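Local atomic coordinates of dehydrogenase (PDB entry 3Q2I), a protein that probably oxidises the sugar ring of UDP-N-acetylglucosaminuronic acid with NAD as cofactor, a step toward 2,3-diacetamido-2,3-dideoxy-D-mannuronic acid. Residues 9-20 and 74-83; 128-137 and 321-331. All blocks are in the same frame, centred on the assembly; numbering follows the deposited sequence.

Contact 1: residues 9-20 and 74-83; sequences ITDRKIRFALVG and TDADIVILTT. With NAI (1,4-dihydronicotinamide adenine dinucleotide), chain B.
Arg12 and Asp77 approach from opposite directions, their guanidinium and carboxylate planes only 12° apart. The bridge is end-on and two-pronged: NH1 of Arg12 reaches OD2 of Asp77 at 2.8 Å and NH2 reaches OD1, each bond nearly straight and each using a syn lone pair. The Arg12 chain runs extended from CG to NE. Ile9 CG2 lies over one face of the Arg12 guanidinium, Arg15 NH2 over the other. OD2 of Asp77 is gripped a second time, on its anti side, by the backbone N of Arg15 at 2.8 Å. Arg15, bent at chi3 (-78°), turns its own NH1 to Asp75 OD2 in a 2.6 Å salt bridge, and Asp75 O lies over one face of its guanidinium. Asp77 and Asp75 probably offset the charge of the two arginines, which lie close together.

Beyond this polar end, strands 14-19 and 78-81 run parallel as central neighbours in the Rossmann sheet. Arg15 O, Ala17 N and O, and Val19 N and O bond in turn to the 77-82 backbone. On one face Phe16 and Ile78 lie side by side, pointing the same way, while Ile80 slants across to put CD1 3.6 Å from Phe16 CD1; helices 25-34 and 304-315 pack on this side. On the other face Ala17 CB meets Ala76 CB, and Val19 CG1 presses tightly on Leu81 CD2 at 3.4 Å.

The strands end at the dinucleotide. Thr82 OG1 lies 2.7 Å from Gly20 O and 3.0 Å from Val19 O, while Val19 CG2 touches C2A of the adenine. Gly20, at phi 98°, adopts a backbone shape suited to glycine and brings its CA against O4B of the adenosine ribose.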
loop_
_atom_site.group_PDB
_atom_site.type_symbol
_atom_site.label_atom_id
_atom_site.label_comp_id
_atom_site.label_asym_id
_atom_site.label_seq_id
_atom_site.Cartn_x
_atom_site.Cartn_y
_atom_site.Cartn_z
ATOM N N ILE A 9 7.237 0.482 54.601
ATOM C CA ILE A 9 6.191 0.609 55.600
ATOM C C ILE A 9 6.441 -0.503 56.619
ATOM O O ILE A 9 6.512 -1.679 56.253
ATOM C CB ILE A 9 4.802 0.482 54.939
ATOM C CG1 ILE A 9 4.591 1.678 54.008
ATOM C CG2 ILE A 9 3.707 0.484 55.989
ATOM C CD1 ILE A 9 3.409 1.524 53.093
ATOM N N THR A 10 6.648 -0.136 57.883
ATOM C CA THR A 10 7.363 -1.046 58.795
ATOM C C THR A 10 6.499 -1.595 59.926
ATOM O O THR A 10 6.493 -2.804 60.181
ATOM C CB THR A 10 8.676 -0.439 59.371
ATOM O OG1 THR A 10 8.537 0.982 59.513
ATOM C CG2 THR A 10 9.857 -0.704 58.443
ATOM N N ASP A 11 5.763 -0.719 60.597
ATOM C CA ASP A 11 5.292 -1.077 61.935
ATOM C C ASP A 11 3.777 -1.116 61.982
ATOM O O ASP A 11 3.160 -0.928 63.034
ATOM C CB ASP A 11 5.838 -0.127 63.006
ATOM C CG ASP A 11 7.329 -0.296 63.219
ATOM O OD1 ASP A 11 7.793 -1.448 63.369
ATOM O OD2 ASP A 11 8.038 0.729 63.204
ATOM N N ARG A 12 3.177 -1.379 60.828
ATOM C CA ARG A 12 1.741 -1.581 60.771
ATOM C C ARG A 12 1.472 -2.560 59.630
ATOM O O ARG A 12 2.373 -2.946 58.882
ATOM C CB ARG A 12 1.016 -0.249 60.552
ATOM C CG ARG A 12 1.593 0.610 59.428
ATOM C CD ARG A 12 0.656 1.765 59.117
ATOM N NE ARG A 12 1.103 2.601 58.011
ATOM C CZ ARG A 12 0.785 2.371 56.734
ATOM N NH1 ARG A 12 0.070 1.301 56.397
ATOM N NH2 ARG A 12 1.208 3.204 55.800
ATOM N N LYS A 13 0.235 -3.012 59.515
ATOM C CA LYS A 13 -0.125 -3.759 58.316
ATOM C C LYS A 13 -0.190 -2.782 57.134
ATOM O O LYS A 13 -0.478 -1.594 57.301
ATOM C CB LYS A 13 -1.464 -4.457 58.544
ATOM C CG LYS A 13 -1.399 -5.573 59.593
ATOM C CD LYS A 13 -2.787 -5.917 60.089
ATOM C CE LYS A 13 -2.752 -7.036 61.130
ATOM N NZ LYS A 13 -4.134 -7.423 61.542
ATOM N N ILE A 14 0.097 -3.290 55.935
ATOM C CA ILE A 14 -0.268 -2.566 54.704
ATOM C C ILE A 14 -1.786 -2.453 54.519
ATOM O O ILE A 14 -2.521 -3.422 54.727
ATOM C CB ILE A 14 0.298 -3.285 53.455
ATOM C CG1 ILE A 14 1.743 -3.747 53.702
ATOM C CG2 ILE A 14 0.148 -2.381 52.216
ATOM C CD1 ILE A 14 2.704 -2.580 54.029
ATOM N N ARG A 15 -2.244 -1.274 54.118
ATOM C CA ARG A 15 -3.652 -0.998 53.995
ATOM C C ARG A 15 -4.074 -1.047 52.524
ATOM O O ARG A 15 -3.401 -0.429 51.691
ATOM C CB ARG A 15 -3.967 0.341 54.639
ATOM C CG ARG A 15 -3.585 0.280 56.131
ATOM C CD ARG A 15 -3.808 1.595 56.814
ATOM N NE ARG A 15 -2.763 2.578 56.545
ATOM C CZ ARG A 15 -2.638 3.711 57.232
ATOM N NH1 ARG A 15 -3.492 3.975 58.212
ATOM N NH2 ARG A 15 -1.674 4.578 56.947
ATOM N N PHE A 16 -5.137 -1.794 52.248
ATOM C CA PHE A 16 -5.707 -1.920 50.885
ATOM C C PHE A 16 -7.101 -1.312 50.790
ATOM O O PHE A 16 -7.915 -1.387 51.722
ATOM C CB PHE A 16 -5.756 -3.394 50.533
ATOM C CG PHE A 16 -4.405 -4.011 50.254
ATOM C CD1 PHE A 16 -3.888 -4.029 48.960
ATOM C CD2 PHE A 16 -3.600 -4.491 51.285
ATOM C CE1 PHE A 16 -2.646 -4.580 48.715
ATOM C CE2 PHE A 16 -2.362 -5.052 51.045
ATOM C CZ PHE A 16 -1.865 -5.075 49.756
ATOM N N ALA A 17 -7.434 -0.707 49.645
ATOM C CA ALA A 17 -8.825 -0.386 49.351
ATOM C C ALA A 17 -9.138 -1.106 48.033
ATOM O O ALA A 17 -8.204 -1.432 47.250
ATOM C CB ALA A 17 -9.034 1.105 49.183
ATOM N N LEU A 18 -10.407 -1.456 47.834
ATOM C CA LEU A 18 -10.749 -2.163 46.604
ATOM C C LEU A 18 -11.973 -1.579 45.906
ATOM O O LEU A 18 -12.966 -1.222 46.536
ATOM C CB LEU A 18 -10.933 -3.659 46.850
ATOM C CG LEU A 18 -11.453 -4.615 45.757
ATOM C CD1 LEU A 18 -10.848 -5.969 45.842
ATOM C CD2 LEU A 18 -12.973 -4.656 45.587
ATOM N N VAL A 19 -11.921 -1.455 44.581
ATOM C CA VAL A 19 -13.084 -0.964 43.848
ATOM C C VAL A 19 -13.528 -1.990 42.811
ATOM O O VAL A 19 -12.691 -2.547 42.079
ATOM C CB VAL A 19 -12.833 0.441 43.208
ATOM C CG1 VAL A 19 -11.600 0.444 42.338
ATOM C CG2 VAL A 19 -14.048 0.958 42.487
ATOM N N GLY A 20 -14.819 -2.290 42.838
ATOM C CA GLY A 20 -15.384 -3.356 41.997
ATOM C C GLY A 20 -15.582 -4.698 42.671
ATOM O O GLY A 20 -14.751 -5.596 42.642
ATOM N N THR A 74 -10.112 7.239 52.192
ATOM C CA THR A 74 -9.315 6.103 52.604
ATOM C C THR A 74 -7.871 6.517 52.883
ATOM O O THR A 74 -7.345 7.431 52.259
ATOM C CB THR A 74 -9.388 4.976 51.549
ATOM O OG1 THR A 74 -8.825 3.770 52.082
ATOM C CG2 THR A 74 -8.625 5.376 50.273
ATOM N N ASP A 75 -7.226 5.875 53.842
ATOM C CA ASP A 75 -5.778 6.027 53.932
ATOM C C ASP A 75 -5.123 4.711 53.540
ATOM O O ASP A 75 -4.143 4.247 54.120
ATOM C CB ASP A 75 -5.358 6.576 55.305
ATOM C CG ASP A 75 -5.690 5.637 56.444
ATOM O OD1 ASP A 75 -6.456 4.669 56.266
ATOM O OD2 ASP A 75 -5.137 5.856 57.544
ATOM N N ALA A 76 -5.702 4.061 52.532
ATOM C CA ALA A 76 -5.079 2.841 52.032
ATOM C C ALA A 76 -3.728 3.204 51.440
ATOM O O ALA A 76 -3.548 4.331 50.979
ATOM C CB ALA A 76 -5.975 2.188 50.950
ATOM N N ASP A 77 -2.801 2.252 51.464
ATOM C CA ASP A 77 -1.518 2.371 50.765
ATOM C C ASP A 77 -1.743 2.082 49.261
ATOM O O ASP A 77 -1.158 2.747 48.411
ATOM C CB ASP A 77 -0.539 1.346 51.331
ATOM C CG ASP A 77 -0.177 1.634 52.787
ATOM O OD1 ASP A 77 0.258 2.765 53.034
ATOM O OD2 ASP A 77 -0.409 0.770 53.645
ATOM N N ILE A 78 -2.529 1.051 48.989
ATOM C CA ILE A 78 -2.795 0.558 47.623
ATOM C C ILE A 78 -4.297 0.480 47.346
ATOM O O ILE A 78 -5.080 0.069 48.207
ATOM C CB ILE A 78 -2.237 -0.844 47.495
ATOM C CG1 ILE A 78 -0.725 -0.723 47.629
ATOM C CG2 ILE A 78 -2.764 -1.537 46.165
ATOM C CD1 ILE A 78 0.015 -2.024 47.744
ATOM N N VAL A 79 -4.714 0.869 46.141
ATOM C CA VAL A 79 -6.115 0.817 45.718
ATOM C C VAL A 79 -6.161 -0.262 44.647
ATOM O O VAL A 79 -5.352 -0.231 43.708
ATOM C CB VAL A 79 -6.650 2.140 45.127
ATOM C CG1 VAL A 79 -8.111 1.980 44.646
ATOM C CG2 VAL A 79 -6.655 3.248 46.196
ATOM N N ILE A 80 -7.032 -1.245 44.825
ATOM C CA ILE A 80 -7.063 -2.439 43.976
ATOM C C ILE A 80 -8.218 -2.220 42.995
ATOM O O ILE A 80 -9.326 -1.818 43.394
ATOM C CB ILE A 80 -7.419 -3.676 44.802
ATOM C CG1 ILE A 80 -6.360 -3.915 45.901
ATOM C CG2 ILE A 80 -7.551 -4.879 43.917
ATOM C CD1 ILE A 80 -6.956 -4.588 47.162
ATOM N N LEU A 81 -7.961 -2.426 41.692
ATOM C CA LEU A 81 -9.005 -2.199 40.682
ATOM C C LEU A 81 -9.519 -3.541 40.141
ATOM O O LEU A 81 -8.802 -4.251 39.417
ATOM C CB LEU A 81 -8.399 -1.408 39.493
ATOM C CG LEU A 81 -7.729 -0.113 39.914
ATOM C CD1 LEU A 81 -7.277 0.658 38.624
ATOM C CD2 LEU A 81 -8.662 0.735 40.724
ATOM N N THR A 82 -10.730 -3.928 40.543
ATOM C CA THR A 82 -11.338 -5.180 40.121
ATOM C C THR A 82 -12.689 -4.867 39.423
ATOM O O THR A 82 -13.660 -5.640 39.470
ATOM C CB THR A 82 -11.512 -6.169 41.316
ATOM O OG1 THR A 82 -12.084 -5.442 42.405
ATOM C CG2 THR A 82 -10.219 -6.826 41.738
ATOM N N THR A 83 -12.713 -3.739 38.727
ATOM C CA THR A 83 -13.789 -3.262 37.860
ATOM C C THR A 83 -13.660 -3.792 36.434
ATOM O O THR A 83 -12.669 -4.446 36.091
ATOM C CB THR A 83 -13.753 -1.737 37.800
ATOM O OG1 THR A 83 -12.387 -1.300 37.655
ATOM C CG2 THR A 83 -14.324 -1.128 39.114
HETATM P PA NAI B . -17.698 -8.440 37.431
HETATM O O1A NAI B . -18.671 -7.943 36.443
HETATM O O2A NAI B . -18.028 -9.760 38.259
HETATM O O5B NAI B . -17.299 -7.358 38.511
HETATM C C5B NAI B . -17.872 -6.120 38.196
HETATM C C4B NAI B . -17.798 -5.237 39.434
HETATM O O4B NAI B . -17.394 -3.880 39.177
HETATM C C3B NAI B . -19.311 -5.230 39.657
HETATM O O3B NAI B . -19.625 -5.581 41.012
HETATM C C2B NAI B . -19.778 -3.853 39.155
HETATM O O2B NAI B . -20.951 -3.359 39.791
HETATM C C1B NAI B . -18.521 -3.045 39.554
HETATM N N9A NAI B . -18.442 -1.745 38.928
HETATM C C8A NAI B . -18.679 -1.453 37.607
HETATM N N7A NAI B . -18.434 -0.187 37.413
HETATM C C5A NAI B . -17.932 0.389 38.556
HETATM C C6A NAI B . -17.521 1.682 38.941
HETATM N N6A NAI B . -17.501 2.740 38.056
HETATM N N1A NAI B . -17.129 1.879 40.210
HETATM C C2A NAI B . -17.154 0.880 41.069
HETATM N N3A NAI B . -17.533 -0.364 40.785
HETATM C C4A NAI B . -17.954 -0.621 39.528
HETATM O O3 NAI B . -16.327 -8.708 36.666
HETATM P PN NAI B . -15.120 -9.571 37.102
HETATM O O1N NAI B . -15.154 -10.922 36.445
HETATM O O2N NAI B . -14.834 -9.576 38.624
HETATM O O5D NAI B . -13.842 -9.001 36.271
HETATM C C5D NAI B . -13.321 -7.882 36.950
HETATM C C4D NAI B . -11.945 -7.501 36.412
HETATM O O4D NAI B . -11.087 -8.590 36.794
HETATM C C3D NAI B . -11.834 -7.482 34.861
HETATM O O3D NAI B . -10.839 -6.506 34.546
HETATM C C2D NAI B . -11.274 -8.868 34.519
HETATM O O2D NAI B . -10.463 -8.850 33.347
HETATM C C1D NAI B . -10.368 -9.205 35.739
HETATM N N1N NAI B . -10.205 -10.626 35.951
HETATM C C2N NAI B . -8.996 -11.120 36.108
HETATM C C3N NAI B . -8.760 -12.493 36.241
HETATM C C7N NAI B . -7.397 -13.030 36.449
HETATM O O7N NAI B . -7.029 -14.154 36.160
HETATM N N7N NAI B . -6.434 -12.238 37.006
HETATM C C4N NAI B . -9.872 -13.348 36.102
HETATM C C5N NAI B . -11.130 -12.775 36.046
HETATM C C6N NAI B . -11.286 -11.415 35.959
#

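Contact 2: residues 128-137 and 321-331; sequences HLFVVKQNRR and PETDGREGLKS. With NAI (1,4-dihydronicotinamide adenine dinucleotide), chain B.
The Arg136 guanidinium has Thr323 OG1 over one face, while water 2 and the Glu327 carboxylate sit at its edge. The carboxylate plane stands 87° to it, and NH1 and NH2 of Arg136 both converge on Glu327 OE1, NH2 at 3.0 Å. Asp197 of helix 193-203 takes Arg136 NE, and Trp201 adds a cation-pi contact. Here the last strand of the Rossmann sheet, 129-131, meets the N terminus of helix 325-344 from the C-terminal alpha/beta domain, with Asp324 as N-cap: its OD2 accepts from Glu327 N. Val131 N donates to Thr323 O at 3.0 Å in an almost straight bond. The Phe130 and His128 rings both touch Pro321 CG obliquely. Gly325 CA fits against Val131 CG2 and Leu129 CD2. Arg137, bent at chi2 (-85°), crosses Glu322 at about a right angle and offers NE to OE1. Two bonds join Gln134 to the nicotinamide carboxamide, OE1 accepting from N7N and NE2 donating to O7N. Lys133 is salt-bridged to Asp197; its CD presses on Thr323 CG2, and the bend at chi4 (-81°) sets NZ 2.9 Å from Ser331 OG.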
loop_
_atom_site.group_PDB
_atom_site.type_symbol
_atom_site.label_atom_id
_atom_site.label_comp_id
_atom_site.label_asym_id
_atom_site.label_seq_id
_atom_site.Cartn_x
_atom_site.Cartn_y
_atom_site.Cartn_z
ATOM N N HIS A 128 3.657 3.304 42.787
ATOM C CA HIS A 128 3.652 2.025 42.066
ATOM C C HIS A 128 2.359 1.809 41.305
ATOM O O HIS A 128 1.292 2.226 41.736
ATOM C CB HIS A 128 3.847 0.848 43.024
ATOM C CG HIS A 128 5.193 0.810 43.668
ATOM N ND1 HIS A 128 6.325 0.369 43.017
ATOM C CD2 HIS A 128 5.564 1.059 44.949
ATOM C CE1 HIS A 128 7.346 0.392 43.856
ATOM N NE2 HIS A 128 6.909 0.793 45.035
ATOM N N LEU A 129 2.490 1.111 40.185
ATOM C CA LEU A 129 1.341 0.529 39.485
ATOM C C LEU A 129 1.700 -0.955 39.348
ATOM O O LEU A 129 2.633 -1.345 38.634
ATOM C CB LEU A 129 1.177 1.238 38.124
ATOM C CG LEU A 129 0.152 0.569 37.195
ATOM C CD1 LEU A 129 -1.236 0.541 37.795
ATOM C CD2 LEU A 129 0.142 1.360 35.885
ATOM N N PHE A 130 0.983 -1.819 40.070
ATOM C CA PHE A 130 1.121 -3.276 39.959
ATOM C C PHE A 130 0.034 -3.775 39.021
ATOM O O PHE A 130 -1.060 -3.233 39.058
ATOM C CB PHE A 130 0.796 -3.906 41.335
ATOM C CG PHE A 130 1.706 -3.452 42.464
ATOM C CD1 PHE A 130 2.873 -4.199 42.713
ATOM C CD2 PHE A 130 1.362 -2.366 43.269
ATOM C CE1 PHE A 130 3.734 -3.850 43.809
ATOM C CE2 PHE A 130 2.225 -2.021 44.381
ATOM C CZ PHE A 130 3.392 -2.751 44.581
ATOM N N VAL A 131 0.363 -4.762 38.186
ATOM C CA VAL A 131 -0.636 -5.375 37.291
ATOM C C VAL A 131 -0.655 -6.822 37.690
ATOM O O VAL A 131 0.388 -7.482 37.789
ATOM C CB VAL A 131 -0.214 -5.220 35.806
ATOM C CG1 VAL A 131 -1.281 -5.911 34.911
ATOM C CG2 VAL A 131 -0.029 -3.746 35.450
ATOM N N VAL A 132 -1.854 -7.363 37.877
ATOM C CA VAL A 132 -2.011 -8.735 38.333
ATOM C C VAL A 132 -1.786 -9.737 37.235
ATOM O O VAL A 132 -2.643 -9.874 36.359
ATOM C CB VAL A 132 -3.401 -8.943 38.963
ATOM C CG1 VAL A 132 -3.527 -10.386 39.376
ATOM C CG2 VAL A 132 -3.672 -7.954 40.077
ATOM N N LYS A 133 -0.657 -10.416 37.268
ATOM C CA LYS A 133 -0.354 -11.568 36.402
ATOM C C LYS A 133 -0.022 -12.765 37.312
ATOM O O LYS A 133 1.133 -13.207 37.451
ATOM C CB LYS A 133 0.819 -11.233 35.469
ATOM C CG LYS A 133 0.478 -10.239 34.364
ATOM C CD LYS A 133 1.695 -9.831 33.533
ATOM C CE LYS A 133 1.301 -8.773 32.486
ATOM N NZ LYS A 133 0.686 -9.548 31.342
ATOM N N GLN A 134 -1.080 -13.337 37.867
ATOM C CA GLN A 134 -0.892 -14.308 38.951
ATOM C C GLN A 134 -0.477 -15.685 38.448
ATOM O O GLN A 134 0.005 -16.520 39.223
ATOM C CB GLN A 134 -2.125 -14.291 39.861
ATOM C CG GLN A 134 -3.289 -15.174 39.436
ATOM C CD GLN A 134 -4.075 -14.601 38.296
ATOM O OE1 GLN A 134 -3.793 -13.501 37.826
ATOM N NE2 GLN A 134 -5.108 -15.321 37.879
ATOM N N ASN A 135 -0.628 -15.954 37.156
ATOM C CA ASN A 135 -0.264 -17.274 36.605
ATOM C C ASN A 135 1.227 -17.555 36.446
ATOM O O ASN A 135 1.649 -18.701 36.301
ATOM C CB ASN A 135 -0.947 -17.453 35.228
ATOM C CG ASN A 135 -1.930 -18.606 35.165
ATOM O OD1 ASN A 135 -2.578 -18.961 36.158
ATOM N ND2 ASN A 135 -2.128 -19.148 33.943
ATOM N N ARG A 136 2.033 -16.492 36.378
ATOM C CA ARG A 136 3.461 -16.593 36.126
ATOM C C ARG A 136 4.131 -17.457 37.202
ATOM O O ARG A 136 5.098 -18.133 36.916
ATOM C CB ARG A 136 4.112 -15.207 36.166
ATOM C CG ARG A 136 3.813 -14.353 34.930
ATOM C CD ARG A 136 4.821 -13.231 34.893
ATOM N NE ARG A 136 4.526 -12.448 33.683
ATOM C CZ ARG A 136 5.207 -11.352 33.369
ATOM N NH1 ARG A 136 6.189 -10.926 34.164
ATOM N NH2 ARG A 136 4.903 -10.648 32.279
ATOM N N ARG A 137 3.583 -17.421 38.412
ATOM C CA ARG A 137 4.219 -18.222 39.476
ATOM C C ARG A 137 3.705 -19.648 39.555
ATOM O O ARG A 137 4.141 -20.414 40.416
ATOM C CB ARG A 137 4.148 -17.508 40.826
ATOM C CG ARG A 137 5.147 -16.362 40.955
ATOM C CD ARG A 137 6.514 -16.866 41.407
ATOM N NE ARG A 137 7.565 -15.877 41.167
ATOM C CZ ARG A 137 8.847 -16.028 41.487
ATOM N NH1 ARG A 137 9.274 -17.142 42.065
ATOM N NH2 ARG A 137 9.709 -15.052 41.231
ATOM N N PRO A 321 8.456 -4.999 42.423
ATOM C CA PRO A 321 7.291 -5.629 41.801
ATOM C C PRO A 321 7.680 -6.713 40.807
ATOM O O PRO A 321 8.540 -6.500 39.951
ATOM C CB PRO A 321 6.542 -4.442 41.159
ATOM C CG PRO A 321 6.979 -3.234 41.952
ATOM C CD PRO A 321 8.440 -3.535 42.275
ATOM N N GLU A 322 6.996 -7.846 40.858
ATOM C CA GLU A 322 7.221 -8.850 39.832
ATOM C C GLU A 322 6.602 -8.365 38.534
ATOM O O GLU A 322 7.068 -8.740 37.463
ATOM C CB GLU A 322 6.559 -10.180 40.188
ATOM C CG GLU A 322 7.117 -10.660 41.511
ATOM C CD GLU A 322 7.508 -12.110 41.496
ATOM O OE1 GLU A 322 6.777 -12.937 40.901
ATOM O OE2 GLU A 322 8.553 -12.411 42.110
ATOM N N THR A 323 5.500 -7.658 38.652
ATOM C CA THR A 323 4.852 -7.203 37.405
ATOM C C THR A 323 4.291 -5.821 37.594
ATOM O O THR A 323 3.179 -5.652 38.108
ATOM C CB THR A 323 3.732 -8.164 36.968
ATOM O OG1 THR A 323 4.299 -9.444 36.653
ATOM C CG2 THR A 323 3.096 -7.586 35.697
ATOM N N ASP A 324 5.051 -4.794 37.222
ATOM C CA ASP A 324 4.552 -3.429 37.314
ATOM C C ASP A 324 3.868 -2.988 36.011
ATOM O O ASP A 324 3.762 -3.813 35.109
ATOM C CB ASP A 324 5.635 -2.453 37.730
ATOM C CG ASP A 324 6.811 -2.364 36.753
ATOM O OD1 ASP A 324 7.837 -1.738 37.140
ATOM O OD2 ASP A 324 6.762 -2.895 35.629
ATOM N N GLY A 325 3.396 -1.746 35.956
ATOM C CA GLY A 325 2.673 -1.264 34.774
ATOM C C GLY A 325 3.506 -1.373 33.512
ATOM O O GLY A 325 2.987 -1.789 32.443
ATOM N N ARG A 326 4.783 -1.038 33.590
ATOM C CA ARG A 326 5.652 -1.156 32.447
ATOM C C ARG A 326 5.799 -2.591 31.963
ATOM O O ARG A 326 5.863 -2.885 30.756
ATOM C CB ARG A 326 7.024 -0.623 32.800
ATOM C CG ARG A 326 7.268 0.697 32.219
ATOM C CD ARG A 326 8.719 1.141 32.446
ATOM N NE ARG A 326 8.594 2.507 32.019
ATOM C CZ ARG A 326 8.058 3.494 32.722
ATOM N NH1 ARG A 326 7.698 3.308 34.012
ATOM N NH2 ARG A 326 7.896 4.668 32.154
ATOM N N GLU A 327 5.833 -3.546 32.878
ATOM C CA GLU A 327 5.854 -4.962 32.509
ATOM C C GLU A 327 4.520 -5.320 31.843
ATOM O O GLU A 327 4.517 -5.966 30.782
ATOM C CB GLU A 327 6.105 -5.861 33.735
ATOM C CG GLU A 327 6.118 -7.357 33.370
ATOM C CD GLU A 327 7.338 -7.787 32.550
ATOM O OE1 GLU A 327 7.338 -8.928 32.016
ATOM O OE2 GLU A 327 8.313 -6.998 32.441
ATOM N N GLY A 328 3.407 -4.805 32.372
ATOM C CA GLY A 328 2.078 -5.060 31.809
ATOM C C GLY A 328 1.989 -4.525 30.368
ATOM O O GLY A 328 1.275 -5.100 29.564
ATOM N N LEU A 329 2.703 -3.459 30.051
ATOM C CA LEU A 329 2.597 -2.896 28.695
ATOM C C LEU A 329 3.143 -3.882 27.679
ATOM O O LEU A 329 2.793 -3.730 26.471
ATOM C CB LEU A 329 3.420 -1.617 28.622
ATOM C CG LEU A 329 2.857 -0.388 29.344
ATOM C CD1 LEU A 329 3.880 0.751 29.229
ATOM C CD2 LEU A 329 1.505 0.037 28.802
ATOM N N LYS A 330 4.060 -4.774 28.073
ATOM C CA LYS A 330 4.647 -5.691 27.068
ATOM C C LYS A 330 3.565 -6.566 26.461
ATOM O O LYS A 330 3.498 -6.693 25.214
ATOM C CB LYS A 330 5.799 -6.542 27.612
ATOM C CG LYS A 330 6.911 -5.659 28.144
ATOM C CD LYS A 330 7.962 -6.541 28.784
ATOM C CE LYS A 330 9.065 -5.746 29.417
ATOM N NZ LYS A 330 10.025 -6.704 30.069
ATOM N N SER A 331 2.717 -7.199 27.259
ATOM C CA SER A 331 1.666 -8.029 26.656
ATOM C C SER A 331 0.556 -7.166 26.093
ATOM O O SER A 331 -0.082 -7.574 25.118
ATOM C CB SER A 331 1.141 -9.136 27.581
ATOM O OG SER A 331 0.312 -8.618 28.589
HETATM P PA NAI B . -17.698 -8.440 37.431
HETATM O O1A NAI B . -18.671 -7.943 36.443
HETATM O O2A NAI B . -18.028 -9.760 38.259
HETATM O O5B NAI B . -17.299 -7.358 38.511
HETATM C C5B NAI B . -17.872 -6.120 38.196
HETATM C C4B NAI B . -17.798 -5.237 39.434
HETATM O O4B NAI B . -17.394 -3.880 39.177
HETATM C C3B NAI B . -19.311 -5.230 39.657
HETATM O O3B NAI B . -19.625 -5.581 41.012
HETATM C C2B NAI B . -19.778 -3.853 39.155
HETATM O O2B NAI B . -20.951 -3.359 39.791
HETATM C C1B NAI B . -18.521 -3.045 39.554
HETATM N N9A NAI B . -18.442 -1.745 38.928
HETATM C C8A NAI B . -18.679 -1.453 37.607
HETATM N N7A NAI B . -18.434 -0.187 37.413
HETATM C C5A NAI B . -17.932 0.389 38.556
HETATM C C6A NAI B . -17.521 1.682 38.941
HETATM N N6A NAI B . -17.501 2.740 38.056
HETATM N N1A NAI B . -17.129 1.879 40.210
HETATM C C2A NAI B . -17.154 0.880 41.069
HETATM N N3A NAI B . -17.533 -0.364 40.785
HETATM C C4A NAI B . -17.954 -0.621 39.528
HETATM O O3 NAI B . -16.327 -8.708 36.666
HETATM P PN NAI B . -15.120 -9.571 37.102
HETATM O O1N NAI B . -15.154 -10.922 36.445
HETATM O O2N NAI B . -14.834 -9.576 38.624
HETATM O O5D NAI B . -13.842 -9.001 36.271
HETATM C C5D NAI B . -13.321 -7.882 36.950
HETATM C C4D NAI B . -11.945 -7.501 36.412
HETATM O O4D NAI B . -11.087 -8.590 36.794
HETATM C C3D NAI B . -11.834 -7.482 34.861
HETATM O O3D NAI B . -10.839 -6.506 34.546
HETATM C C2D NAI B . -11.274 -8.868 34.519
HETATM O O2D NAI B . -10.463 -8.850 33.347
HETATM C C1D NAI B . -10.368 -9.205 35.739
HETATM N N1N NAI B . -10.205 -10.626 35.951
HETATM C C2N NAI B . -8.996 -11.120 36.108
HETATM C C3N NAI B . -8.760 -12.493 36.241
HETATM C C7N NAI B . -7.397 -13.030 36.449
HETATM O O7N NAI B . -7.029 -14.154 36.160
HETATM N N7N NAI B . -6.434 -12.238 37.006
HETATM C C4N NAI B . -9.872 -13.348 36.102
HETATM C C5N NAI B . -11.130 -12.775 36.046
HETATM C C6N NAI B . -11.286 -11.415 35.959
HETATM O O HOH W 1 3.232 -8.075 29.995
HETATM O O HOH W 2 7.331 -11.747 36.565
#

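From the N terminus, contact 1 comes first: it closes the loop from 9-20 to 74-83, which holds strands 39-45 and 62-64 with their helices, and so joins the two halves of the Rossmann sheet at its middle. Contact 2 opens only afterwards and closes a far longer loop, from 128-137 to 321-331, running through the large mixed sheet. The two contacts are therefore in series, neither enclosing nor crossing the other. Contact 1 stays within the dinucleotide domain, whereas contact 2 fastens that domain's edge strand to the C-terminal domain. Their centres lie about 17 Å apart, Ile78 CD1 touches Phe130 CE2 at 4.0 Å, and both reach the same NADH, contact 1 from adenine to nicotinamide ribose, contact 2 at the carboxamide.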